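Local coordinates for protein alternansucrase (Leuconostoc mesenteroides, PDB 6HVG) that belongs to glycoside hydrolase family 70 and joins a TIM-barrel-type catalytic domain to arrays of choline-binding and cell-wall-binding type repeats, at residues N389-A394 and L1285-A1290; A536-S541 and V1169-R1174; I855-G860 and D1014-R1019. All coordinates share one frame; numbering follows the deposited sequence.

Contact 1: residues N389-A394 and L1285-A1290; sequences NTPHNA and LQNKDA
The side-chain amide of Asn1287 lies across Pro391, with CG 3.7 Å from Pro391 CA. This joins the short helix 390-393 to the irregular loop before strand 1291-1292, two pieces of chain almost 900 residues apart. Asn1287 has a left-handed backbone conformation. Its CG is turned anti to its own N (chi1 -164°), which carries the amide over to the helix. Asn1287 OD1 sits 3.5 Å from Thr390 CG2 and 3.4 Å from Pro391 N. The proline nitrogen has no hydrogen to give, and no hydrogen bond links the two segments. Asn1287 ND2 stays alongside the proline ring, 3.7 Å from Pro391 CB. The Thr390 methyl meets the loop, while its hydroxyl OG1 bonds to the backbone N of Asn387.

The inner half is buried. Here Ala394, the first residue past the helix, packs against the loop backbone, and Leu1285 brings CD1 within 4.0 Å of Asn393 O. That carbonyl is hydrogen-bonded to Tyr416 OH. A backbone hydrogen bond between Leu1285 and Ala395 ties the two parts of the chain just beyond. Ala394 CB rests 3.3 Å from Leu1285 O and 4.0 Å from Asn1287 CB.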
ATOM      1  N   ASN A 389      15.129  32.816  39.325  1.00 68.00           N
ATOM      2  CA  ASN A 389      14.238  31.670  39.164  1.00 66.28           C
ATOM      3  C   ASN A 389      14.943  30.353  38.881  1.00 63.60           C
ATOM      4  O   ASN A 389      14.336  29.299  39.013  1.00 66.76           O
ATOM      5  CB  ASN A 389      13.244  31.945  38.044  1.00 66.38           C
ATOM      6  CG  ASN A 389      12.507  33.249  38.233  1.00 67.02           C
ATOM      7  OD1 ASN A 389      12.277  33.691  39.353  1.00 70.53           O
ATOM      8  ND2 ASN A 389      12.137  33.866  37.143  1.00 67.11           N
ATOM      9  N   THR A 390      16.212  30.401  38.505  1.00 60.04           N
ATOM     10  CA  THR A 390      16.938  29.182  38.158  1.00 56.31           C
ATOM     11  C   THR A 390      16.952  28.143  39.290  1.00 56.31           C
ATOM     12  O   THR A 390      16.565  27.010  39.067  1.00 59.32           O
ATOM     13  CB  THR A 390      18.372  29.501  37.697  1.00 54.72           C
ATOM     14  OG1 THR A 390      18.322  30.374  36.571  1.00 55.60           O
ATOM     15  CG2 THR A 390      19.141  28.250  37.306  1.00 54.94           C
ATOM     16  N   PRO A 391      17.392  28.503  40.506  1.00 59.44           N
ATOM     17  CA  PRO A 391      17.382  27.490  41.569  1.00 61.81           C
ATOM     18  C   PRO A 391      15.999  26.918  41.888  1.00 60.45           C
ATOM     19  O   PRO A 391      15.914  25.789  42.353  1.00 60.34           O
ATOM     20  CB  PRO A 391      17.948  28.218  42.805  1.00 63.06           C
ATOM     21  CG  PRO A 391      17.893  29.657  42.479  1.00 62.95           C
ATOM     22  CD  PRO A 391      17.873  29.803  40.990  1.00 62.27           C
ATOM     23  N   HIS A 392      14.943  27.699  41.664  1.00 59.25           N
ATOM     24  CA  HIS A 392      13.575  27.241  41.912  1.00 62.87           C
ATOM     25  C   HIS A 392      13.091  26.263  40.821  1.00 63.04           C
ATOM     26  O   HIS A 392      12.515  25.229  41.130  1.00 62.84           O
ATOM     27  CB  HIS A 392      12.609  28.431  42.022  1.00 66.68           C
ATOM     28  CG  HIS A 392      12.957  29.411  43.111  1.00 71.25           C
ATOM     29  ND1 HIS A 392      13.467  29.028  44.336  1.00 75.96           N
ATOM     30  CD2 HIS A 392      12.852  30.761  43.161  1.00 70.97           C
ATOM     31  CE1 HIS A 392      13.676  30.097  45.084  1.00 75.14           C
ATOM     32  NE2 HIS A 392      13.304  31.161  44.398  1.00 74.63           N
ATOM     33  N   ASN A 393      13.327  26.587  39.550  1.00 62.20           N
ATOM     34  CA  ASN A 393      12.900  25.742  38.445  1.00 58.78           C
ATOM     35  C   ASN A 393      13.825  24.567  38.165  1.00 60.47           C
ATOM     36  O   ASN A 393      13.465  23.690  37.391  1.00 63.48           O
ATOM     37  CB  ASN A 393      12.741  26.546  37.155  1.00 58.23           C
ATOM     38  CG  ASN A 393      11.449  27.349  37.110  1.00 60.86           C
ATOM     39  OD1 ASN A 393      10.441  26.976  37.715  1.00 68.35           O
ATOM     40  ND2 ASN A 393      11.473  28.451  36.390  1.00 59.71           N
ATOM     41  N   ALA A 394      14.980  24.495  38.812  1.00 60.90           N
ATOM     42  CA  ALA A 394      15.882  23.365  38.618  1.00 58.03           C
ATOM     43  C   ALA A 394      15.250  22.064  39.101  1.00 59.63           C
ATOM     44  O   ALA A 394      14.336  22.054  39.925  1.00 61.94           O
ATOM     45  CB  ALA A 394      17.193  23.609  39.343  1.00 57.70           C
ATOM     46  N   LEU A1285      18.711  22.959  34.471  1.00 51.97           N
ATOM     47  CA  LEU A1285      17.991  22.015  35.290  1.00 54.41           C
ATOM     48  C   LEU A1285      18.797  21.546  36.479  1.00 55.61           C
ATOM     49  O   LEU A1285      18.193  21.103  37.454  1.00 61.67           O
ATOM     50  CB  LEU A1285      17.519  20.820  34.468  1.00 56.47           C
ATOM     51  CG  LEU A1285      16.281  21.037  33.582  1.00 55.20           C
ATOM     52  CD1 LEU A1285      15.113  21.637  34.338  1.00 58.38           C
ATOM     53  CD2 LEU A1285      16.618  21.944  32.449  1.00 55.36           C
ATOM     54  N   GLN A1286      20.123  21.686  36.434  1.00 56.43           N
ATOM     55  CA  GLN A1286      20.986  21.341  37.571  1.00 57.36           C
ATOM     56  C   GLN A1286      21.442  22.541  38.387  1.00 57.19           C
ATOM     57  O   GLN A1286      22.370  22.441  39.191  1.00 55.71           O
ATOM     58  CB  GLN A1286      22.217  20.617  37.080  1.00 56.91           C
ATOM     59  CG  GLN A1286      21.942  19.353  36.304  1.00 58.26           C
ATOM     60  CD  GLN A1286      23.234  18.710  35.861  1.00 59.71           C
ATOM     61  OE1 GLN A1286      24.100  19.367  35.280  1.00 67.11           O
ATOM     62  NE2 GLN A1286      23.392  17.431  36.169  1.00 59.80           N
ATOM     63  N   ASN A1287      20.759  23.664  38.196  1.00 59.95           N
ATOM     64  CA  ASN A1287      21.104  24.943  38.835  1.00 56.35           C
ATOM     65  C   ASN A1287      22.526  25.338  38.553  1.00 56.60           C
ATOM     66  O   ASN A1287      23.256  25.682  39.474  1.00 65.43           O
ATOM     67  CB  ASN A1287      20.841  24.914  40.351  1.00 54.33           C
ATOM     68  CG  ASN A1287      20.824  26.312  40.975  1.00 54.32           C
ATOM     69  OD1 ASN A1287      20.564  27.307  40.321  1.00 54.69           O
ATOM     70  ND2 ASN A1287      21.163  26.384  42.237  1.00 54.58           N
ATOM     71  N   LYS A1288      22.936  25.246  37.297  1.00 53.44           N
ATOM     72  CA  LYS A1288      24.227  25.718  36.895  1.00 56.26           C
ATOM     73  C   LYS A1288      23.931  26.741  35.863  1.00 56.58           C
ATOM     74  O   LYS A1288      22.811  26.824  35.390  1.00 55.71           O
ATOM     75  CB  LYS A1288      25.079  24.586  36.331  1.00 60.67           C
ATOM     76  CG  LYS A1288      25.466  23.568  37.381  1.00 65.28           C
ATOM     77  CD  LYS A1288      26.540  22.642  36.819  1.00 74.23           C
ATOM     78  CE  LYS A1288      26.843  21.461  37.749  1.00 80.20           C
ATOM     79  NZ  LYS A1288      27.309  21.931  39.091  1.00 82.93           N
ATOM     80  N   ASP A1289      24.935  27.531  35.514  1.00 60.88           N
ATOM     81  CA  ASP A1289      24.763  28.628  34.573  1.00 61.96           C
ATOM     82  C   ASP A1289      24.967  28.187  33.139  1.00 59.42           C
ATOM     83  O   ASP A1289      26.015  27.652  32.799  1.00 63.51           O
ATOM     84  CB  ASP A1289      25.749  29.743  34.879  1.00 66.23           C
ATOM     85  CG  ASP A1289      25.604  30.927  33.935  1.00 70.01           C
ATOM     86  OD1 ASP A1289      24.487  31.236  33.475  1.00 72.88           O
ATOM     87  OD2 ASP A1289      26.620  31.582  33.669  1.00 75.18           O
ATOM     88  N   ALA A1290      23.930  28.369  32.329  1.00 55.06           N
ATOM     89  CA  ALA A1290      23.931  27.964  30.946  1.00 51.98           C
ATOM     90  C   ALA A1290      24.096  29.204  30.113  1.00 53.46           C
ATOM     91  O   ALA A1290      23.263  30.081  30.171  1.00 61.91           O
ATOM     92  CB  ALA A1290      22.614  27.266  30.605  1.00 49.97           C
TER

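Contact 2: residues A536-S541 and V1169-R1174; sequences AYQDDS and VVTATR
Ala536 O is gripped by two N-H groups, one from each segment. Thr1173 N reaches Ala536 O at 3.0 Å, tilted from the carbonyl plane, and Gln538 NE2 comes to it from the opposite face of that plane at 2.9 Å. The setting is an antiparallel beta ladder: strand 534-537 runs between strands 1248-1252 and 1166-1175 of a six-stranded sheet. Ala536 and Thr1173 form the hydrogen-bonded pair, and Ala536 N returns a bond to Thr1173 O at 2.8 Å. Tyr537 and Ala1172 form the next, non-hydrogen-bonded pair.

The Gln538 chain is bent at chi2 (-64°), and this folds its amide back over the preceding residues to reach Ala536 O. The same amide passes Thr1173 OG1 without bonding to it. That hydroxyl pairs with Asn1189 N. Gln538 N bonds to Thr1171 O at 2.7 Å, with a bent N-H...O angle of 138°.

On the face that carries Tyr537 and Ala1172, Val1170 packs against the tyrosine ring. Its CG1 lies over the middle of the ring, 3.9 Å from the centroid, in a CH-pi contact. CG2 sits closer to one side, 3.5 Å from Tyr537 CE1. Thr1196 and Ala1194 of strand 1190-1197 and Thr1251 of strand 1248-1252 also touch the Tyr537 side chain.

Past the ladder the two segments diverge, and a side-chain bond spans the gap. With Asp540 CG anti to its backbone N (chi1 176°), the carboxylate is carried toward Thr1171. Asp540 OD2 also takes a salt bridge from Arg543 NE. Thr1171 OG1 donates to Asp540 OD2 at 2.8 Å, on the anti side of that oxygen, slightly out of the carboxylate plane.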
ATOM      1  N   ALA A 536      13.722   0.689  10.572  1.00 38.61           N
ATOM      2  CA  ALA A 536      14.459  -0.507  10.942  1.00 39.36           C
ATOM      3  C   ALA A 536      15.254  -0.223  12.217  1.00 42.25           C
ATOM      4  O   ALA A 536      15.989   0.751  12.281  1.00 42.02           O
ATOM      5  CB  ALA A 536      15.386  -0.928   9.830  1.00 39.32           C
ATOM      6  N   TYR A 537      15.112  -1.079  13.222  1.00 41.97           N
ATOM      7  CA  TYR A 537      15.854  -0.931  14.451  1.00 41.66           C
ATOM      8  C   TYR A 537      17.299  -1.375  14.260  1.00 45.04           C
ATOM      9  O   TYR A 537      17.581  -2.298  13.492  1.00 41.19           O
ATOM     10  CB  TYR A 537      15.232  -1.739  15.590  1.00 41.79           C
ATOM     11  CG  TYR A 537      13.799  -1.400  15.939  1.00 40.34           C
ATOM     12  CD1 TYR A 537      13.244  -0.183  15.642  1.00 39.66           C
ATOM     13  CD2 TYR A 537      12.994  -2.328  16.594  1.00 41.97           C
ATOM     14  CE1 TYR A 537      11.909   0.097  15.942  1.00 38.51           C
ATOM     15  CE2 TYR A 537      11.679  -2.038  16.924  1.00 38.88           C
ATOM     16  CZ  TYR A 537      11.149  -0.823  16.589  1.00 37.10           C
ATOM     17  OH  TYR A 537       9.858  -0.544  16.890  1.00 39.64           O
ATOM     18  N   GLN A 538      18.212  -0.730  14.998  1.00 49.37           N
ATOM     19  CA  GLN A 538      19.648  -1.004  14.869  1.00 48.16           C
ATOM     20  C   GLN A 538      20.263  -1.558  16.145  1.00 46.61           C
ATOM     21  O   GLN A 538      19.749  -1.342  17.237  1.00 46.19           O
ATOM     22  CB  GLN A 538      20.375   0.260  14.447  1.00 48.67           C
ATOM     23  CG  GLN A 538      19.753   0.973  13.257  1.00 50.73           C
ATOM     24  CD  GLN A 538      19.791   0.163  11.977  1.00 53.62           C
ATOM     25  OE1 GLN A 538      20.798  -0.435  11.630  1.00 59.57           O
ATOM     26  NE2 GLN A 538      18.672   0.132  11.275  1.00 57.38           N
ATOM     27  N   ASP A 539      21.353  -2.302  15.981  1.00 51.08           N
ATOM     28  CA  ASP A 539      22.161  -2.802  17.108  1.00 52.68           C
ATOM     29  C   ASP A 539      23.119  -1.723  17.541  1.00 53.23           C
ATOM     30  O   ASP A 539      24.103  -1.473  16.853  1.00 54.91           O
ATOM     31  CB  ASP A 539      22.959  -4.047  16.711  1.00 51.96           C
ATOM     32  CG  ASP A 539      22.085  -5.265  16.496  1.00 54.20           C
ATOM     33  OD1 ASP A 539      20.899  -5.259  16.890  1.00 54.32           O
ATOM     34  OD2 ASP A 539      22.602  -6.251  15.949  1.00 57.01           O
ATOM     35  N   ASP A 540      22.836  -1.114  18.694  1.00 53.81           N
ATOM     36  CA  ASP A 540      23.572   0.044  19.171  1.00 55.04           C
ATOM     37  C   ASP A 540      23.760  -0.083  20.690  1.00 56.38           C
ATOM     38  O   ASP A 540      23.026   0.516  21.485  1.00 54.95           O
ATOM     39  CB  ASP A 540      22.802   1.306  18.768  1.00 56.58           C
ATOM     40  CG  ASP A 540      23.425   2.601  19.291  1.00 61.21           C
ATOM     41  OD1 ASP A 540      24.580   2.597  19.808  1.00 65.86           O
ATOM     42  OD2 ASP A 540      22.732   3.638  19.149  1.00 58.98           O
ATOM     43  N   SER A 541      24.760  -0.882  21.066  1.00 54.94           N
ATOM     44  CA  SER A 541      25.077  -1.168  22.465  1.00 54.49           C
ATOM     45  C   SER A 541      25.486   0.060  23.319  1.00 60.67           C
ATOM     46  O   SER A 541      25.290   0.050  24.533  1.00 60.58           O
ATOM     47  CB  SER A 541      26.182  -2.209  22.520  1.00 53.20           C
ATOM     48  OG  SER A 541      27.327  -1.749  21.827  1.00 51.60           O
ATOM     49  N   VAL A1169      13.154   2.801  24.014  1.00 46.84           N
ATOM     50  CA  VAL A1169      13.873   3.693  23.128  1.00 46.62           C
ATOM     51  C   VAL A1169      14.751   2.833  22.247  1.00 46.80           C
ATOM     52  O   VAL A1169      15.629   2.140  22.736  1.00 48.20           O
ATOM     53  CB  VAL A1169      14.713   4.746  23.887  1.00 47.12           C
ATOM     54  CG1 VAL A1169      15.533   5.583  22.920  1.00 47.39           C
ATOM     55  CG2 VAL A1169      13.808   5.653  24.697  1.00 46.36           C
ATOM     56  N   VAL A1170      14.495   2.890  20.944  1.00 48.32           N
ATOM     57  CA  VAL A1170      15.260   2.139  19.943  1.00 48.53           C
ATOM     58  C   VAL A1170      16.127   3.110  19.142  1.00 48.51           C
ATOM     59  O   VAL A1170      15.889   4.321  19.170  1.00 49.84           O
ATOM     60  CB  VAL A1170      14.326   1.384  18.938  1.00 49.14           C
ATOM     61  CG1 VAL A1170      13.346   0.482  19.669  1.00 48.24           C
ATOM     62  CG2 VAL A1170      13.578   2.363  18.021  1.00 47.91           C
ATOM     63  N   THR A1171      17.123   2.566  18.442  1.00 46.89           N
ATOM     64  CA  THR A1171      17.885   3.307  17.440  1.00 47.36           C
ATOM     65  C   THR A1171      17.342   2.921  16.061  1.00 47.65           C
ATOM     66  O   THR A1171      17.411   1.757  15.669  1.00 47.85           O
ATOM     67  CB  THR A1171      19.387   2.984  17.516  1.00 45.97           C
ATOM     68  OG1 THR A1171      19.924   3.501  18.725  1.00 48.44           O
ATOM     69  CG2 THR A1171      20.132   3.637  16.377  1.00 48.78           C
ATOM     70  N   ALA A1172      16.836   3.899  15.319  1.00 45.87           N
ATOM     71  CA  ALA A1172      16.038   3.617  14.146  1.00 48.95           C
ATOM     72  C   ALA A1172      16.498   4.350  12.910  1.00 51.56           C
ATOM     73  O   ALA A1172      16.907   5.505  12.975  1.00 59.46           O
ATOM     74  CB  ALA A1172      14.575   3.946  14.420  1.00 50.24           C
ATOM     75  N   THR A1173      16.386   3.675  11.774  1.00 49.31           N
ATOM     76  CA  THR A1173      16.652   4.252  10.468  1.00 49.77           C
ATOM     77  C   THR A1173      15.413   4.109   9.598  1.00 51.27           C
ATOM     78  O   THR A1173      14.754   3.075   9.631  1.00 57.91           O
ATOM     79  CB  THR A1173      17.814   3.514   9.789  1.00 49.73           C
ATOM     80  OG1 THR A1173      18.979   3.587  10.613  1.00 47.90           O
ATOM     81  CG2 THR A1173      18.130   4.098   8.423  1.00 51.23           C
ATOM     82  N   ARG A1174      15.087   5.146   8.825  1.00 49.63           N
ATOM     83  CA  ARG A1174      13.932   5.128   7.915  1.00 45.32           C
ATOM     84  C   ARG A1174      14.234   4.297   6.693  1.00 43.95           C
ATOM     85  O   ARG A1174      15.210   4.537   6.004  1.00 41.83           O
ATOM     86  CB  ARG A1174      13.562   6.533   7.502  1.00 44.61           C
ATOM     87  CG  ARG A1174      12.386   6.656   6.559  1.00 43.62           C
ATOM     88  CD  ARG A1174      11.062   6.496   7.296  1.00 46.52           C
ATOM     89  NE  ARG A1174       9.954   6.797   6.416  1.00 46.87           N
ATOM     90  CZ  ARG A1174       9.558   5.999   5.427  1.00 50.49           C
ATOM     91  NH1 ARG A1174      10.153   4.819   5.200  1.00 47.58           N
ATOM     92  NH2 ARG A1174       8.545   6.376   4.660  1.00 52.20           N
TER

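Contact 3: residues I855-G860 and D1014-R1019; sequences IKYVSG and DSQDAR
Ala1018 N points almost straight at Ile855 O, 2.7 Å away with an N-H...O angle of 178°. This is the tight part of the contact, where the C-terminal part of helix 844-857 meets a loop. Carbonyls near the helix end are taken up by the loop. Ala1018 CB packs in the same place, 3.4 Å from Lys856 O and 4.1 Å from Ser859 CB. Gln1016 is extended, with CG anti to its backbone N (chi1 -166°). Its NE2 gives a 3.1 Å bond to Lys856 O from above the carbonyl plane. It also bonds to Asn907 O, so one amide ties the helix end to a second loop.

The outer side is looser and more open to solvent. Asp1014 is exposed, and Lys856 NZ reaches over to its backbone oxygen, Asp1014 O, at 2.9 Å. At the other end Asp1017 OD1 accepts from Arg1019 N in an Asx turn. Arg1019 grips the same carboxylate side-on through NE and NH2. Ile855 CG2 lies over one face of this guanidinium, 3.9 Å from Arg1019 NE.

Tyr857 packs on Val1008 and Pro1009 of strand 1003-1009. Tyr857 bonds through its backbone to Gly909 and Ser859 to Gly887, next to strands 910-915 and 881-885, as the chain runs on to strand 862-866 of the same large antiparallel sheet.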
ATOM      1  N   ILE A 855     -16.945 -34.956  -6.659  1.00 44.51           N
ATOM      2  CA  ILE A 855     -16.860 -36.190  -5.893  1.00 46.24           C
ATOM      3  C   ILE A 855     -17.236 -37.413  -6.764  1.00 49.97           C
ATOM      4  O   ILE A 855     -16.585 -38.444  -6.688  1.00 50.04           O
ATOM      5  CB  ILE A 855     -17.818 -36.123  -4.683  1.00 47.71           C
ATOM      6  CG1 ILE A 855     -17.397 -35.006  -3.724  1.00 46.95           C
ATOM      7  CG2 ILE A 855     -17.908 -37.487  -3.993  1.00 47.95           C
ATOM      8  CD1 ILE A 855     -18.387 -34.700  -2.617  1.00 48.03           C
ATOM      9  N   LYS A 856     -18.312 -37.287  -7.548  1.00 53.11           N
ATOM     10  CA  LYS A 856     -18.855 -38.375  -8.371  1.00 58.19           C
ATOM     11  C   LYS A 856     -18.032 -38.699  -9.614  1.00 56.22           C
ATOM     12  O   LYS A 856     -17.859 -39.872  -9.963  1.00 57.82           O
ATOM     13  CB  LYS A 856     -20.265 -38.016  -8.854  1.00 65.08           C
ATOM     14  CG  LYS A 856     -21.393 -38.318  -7.888  1.00 70.21           C
ATOM     15  CD  LYS A 856     -22.734 -37.887  -8.472  1.00 72.45           C
ATOM     16  CE  LYS A 856     -23.861 -38.831  -8.096  1.00 74.26           C
ATOM     17  NZ  LYS A 856     -24.095 -38.892  -6.630  1.00 72.25           N
ATOM     18  N   TYR A 857     -17.574 -37.666 -10.320  1.00 51.33           N
ATOM     19  CA  TYR A 857     -17.052 -37.876 -11.665  1.00 49.96           C
ATOM     20  C   TYR A 857     -15.579 -37.537 -11.901  1.00 49.63           C
ATOM     21  O   TYR A 857     -14.974 -38.059 -12.833  1.00 50.65           O
ATOM     22  CB  TYR A 857     -17.878 -37.086 -12.673  1.00 50.32           C
ATOM     23  CG  TYR A 857     -19.376 -37.254 -12.554  1.00 49.72           C
ATOM     24  CD1 TYR A 857     -20.028 -38.313 -13.178  1.00 48.20           C
ATOM     25  CD2 TYR A 857     -20.135 -36.351 -11.850  1.00 48.18           C
ATOM     26  CE1 TYR A 857     -21.401 -38.443 -13.104  1.00 48.00           C
ATOM     27  CE2 TYR A 857     -21.499 -36.487 -11.754  1.00 47.51           C
ATOM     28  CZ  TYR A 857     -22.139 -37.533 -12.398  1.00 47.02           C
ATOM     29  OH  TYR A 857     -23.492 -37.690 -12.286  1.00 43.44           O
ATOM     30  N   VAL A 858     -14.984 -36.668 -11.085  1.00 47.81           N
ATOM     31  CA  VAL A 858     -13.667 -36.127 -11.409  1.00 45.69           C
ATOM     32  C   VAL A 858     -12.527 -37.064 -11.028  1.00 46.30           C
ATOM     33  O   VAL A 858     -12.138 -37.151  -9.873  1.00 45.66           O
ATOM     34  CB  VAL A 858     -13.482 -34.735 -10.814  1.00 46.32           C
ATOM     35  CG1 VAL A 858     -12.069 -34.224 -11.041  1.00 47.69           C
ATOM     36  CG2 VAL A 858     -14.490 -33.783 -11.447  1.00 47.35           C
ATOM     37  N   SER A 859     -12.013 -37.785 -12.023  1.00 47.42           N
ATOM     38  CA  SER A 859     -10.796 -38.585 -11.869  1.00 47.77           C
ATOM     39  C   SER A 859     -10.188 -38.891 -13.223  1.00 47.21           C
ATOM     40  O   SER A 859     -10.790 -38.583 -14.251  1.00 48.39           O
ATOM     41  CB  SER A 859     -11.066 -39.890 -11.121  1.00 49.73           C
ATOM     42  OG  SER A 859      -9.829 -40.499 -10.727  1.00 51.71           O
ATOM     43  N   GLY A 860      -9.006 -39.507 -13.215  1.00 44.91           N
ATOM     44  CA  GLY A 860      -8.316 -39.875 -14.428  1.00 43.30           C
ATOM     45  C   GLY A 860      -7.569 -38.737 -15.069  1.00 44.99           C
ATOM     46  O   GLY A 860      -7.475 -37.634 -14.536  1.00 48.63           O
ATOM     47  N   ASP A1014     -25.852 -43.220  -7.012  1.00 62.70           N
ATOM     48  CA  ASP A1014     -26.084 -42.161  -6.009  1.00 62.99           C
ATOM     49  C   ASP A1014     -24.932 -41.966  -5.032  1.00 60.81           C
ATOM     50  O   ASP A1014     -24.695 -40.862  -4.556  1.00 60.34           O
ATOM     51  CB  ASP A1014     -27.360 -42.452  -5.196  1.00 64.04           C
ATOM     52  CG  ASP A1014     -28.640 -42.161  -5.976  1.00 67.46           C
ATOM     53  OD1 ASP A1014     -28.565 -41.724  -7.150  1.00 69.15           O
ATOM     54  OD2 ASP A1014     -29.728 -42.384  -5.407  1.00 68.43           O
ATOM     55  N   SER A1015     -24.233 -43.051  -4.734  1.00 59.89           N
ATOM     56  CA  SER A1015     -23.142 -43.028  -3.790  1.00 59.24           C
ATOM     57  C   SER A1015     -21.793 -43.065  -4.504  1.00 58.17           C
ATOM     58  O   SER A1015     -20.761 -43.255  -3.862  1.00 57.13           O
ATOM     59  CB  SER A1015     -23.278 -44.215  -2.828  1.00 62.08           C
ATOM     60  OG  SER A1015     -23.290 -45.461  -3.514  1.00 64.16           O
ATOM     61  N   GLN A1016     -21.788 -42.853  -5.821  1.00 58.68           N
ATOM     62  CA  GLN A1016     -20.562 -42.964  -6.611  1.00 57.04           C
ATOM     63  C   GLN A1016     -19.563 -41.954  -6.103  1.00 55.61           C
ATOM     64  O   GLN A1016     -19.884 -40.773  -5.957  1.00 56.91           O
ATOM     65  CB  GLN A1016     -20.799 -42.721  -8.110  1.00 58.10           C
ATOM     66  CG  GLN A1016     -19.624 -43.159  -8.975  1.00 57.51           C
ATOM     67  CD  GLN A1016     -19.919 -43.168 -10.465  1.00 58.51           C
ATOM     68  OE1 GLN A1016     -20.269 -44.200 -11.029  1.00 59.75           O
ATOM     69  NE2 GLN A1016     -19.719 -42.029 -11.121  1.00 58.25           N
ATOM     70  N   ASP A1017     -18.369 -42.452  -5.793  1.00 54.84           N
ATOM     71  CA  ASP A1017     -17.266 -41.655  -5.300  1.00 51.87           C
ATOM     72  C   ASP A1017     -16.059 -41.976  -6.178  1.00 51.00           C
ATOM     73  O   ASP A1017     -15.603 -43.110  -6.197  1.00 52.39           O
ATOM     74  CB  ASP A1017     -16.988 -41.999  -3.836  1.00 49.92           C
ATOM     75  CG  ASP A1017     -16.045 -41.015  -3.172  1.00 52.33           C
ATOM     76  OD1 ASP A1017     -15.292 -40.293  -3.878  1.00 52.52           O
ATOM     77  OD2 ASP A1017     -16.049 -40.923  -1.918  1.00 50.26           O
ATOM     78  N   ALA A1018     -15.549 -40.978  -6.899  1.00 49.41           N
ATOM     79  CA  ALA A1018     -14.423 -41.173  -7.829  1.00 51.41           C
ATOM     80  C   ALA A1018     -13.050 -40.876  -7.224  1.00 50.72           C
ATOM     81  O   ALA A1018     -12.031 -40.975  -7.899  1.00 55.10           O
ATOM     82  CB  ALA A1018     -14.622 -40.286  -9.042  1.00 52.44           C
ATOM     83  N   ARG A1019     -13.045 -40.488  -5.958  1.00 49.37           N
ATOM     84  CA  ARG A1019     -11.843 -40.069  -5.241  1.00 47.46           C
ATOM     85  C   ARG A1019     -10.909 -41.234  -4.933  1.00 45.32           C
ATOM     86  O   ARG A1019     -11.343 -42.368  -4.826  1.00 42.93           O
ATOM     87  CB  ARG A1019     -12.270 -39.351  -3.948  1.00 45.98           C
ATOM     88  CG  ARG A1019     -13.018 -38.054  -4.240  1.00 47.44           C
ATOM     89  CD  ARG A1019     -13.424 -37.298  -2.987  1.00 47.77           C
ATOM     90  NE  ARG A1019     -14.449 -38.005  -2.247  1.00 49.84           N
ATOM     91  CZ  ARG A1019     -14.969 -37.606  -1.098  1.00 51.17           C
ATOM     92  NH1 ARG A1019     -14.579 -36.481  -0.509  1.00 52.41           N
ATOM     93  NH2 ARG A1019     -15.897 -38.356  -0.535  1.00 54.34           N
TER

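In the fold
The three contacts are spread along an elongated chain and do not touch. Contacts 1 and 3 lie on opposite sides of its centre, with their own centres about 88 Å apart. Contact 2 falls between them, its centre about 33 Å from that of contact 1 and about 59 Å from that of contact 3. In sequence they are nested: contact 1 encloses contact 2, which encloses contact 3. Contact 2 is the buried one. The side chain of Ala536 is about 11 Å from the calcium ion, so the contact does not touch the metal. The sheet of contact 2 includes strand 580-582, which carries the calcium ligand Asp581. Glu575, Asn625 and Asp1159 complete the calcium site.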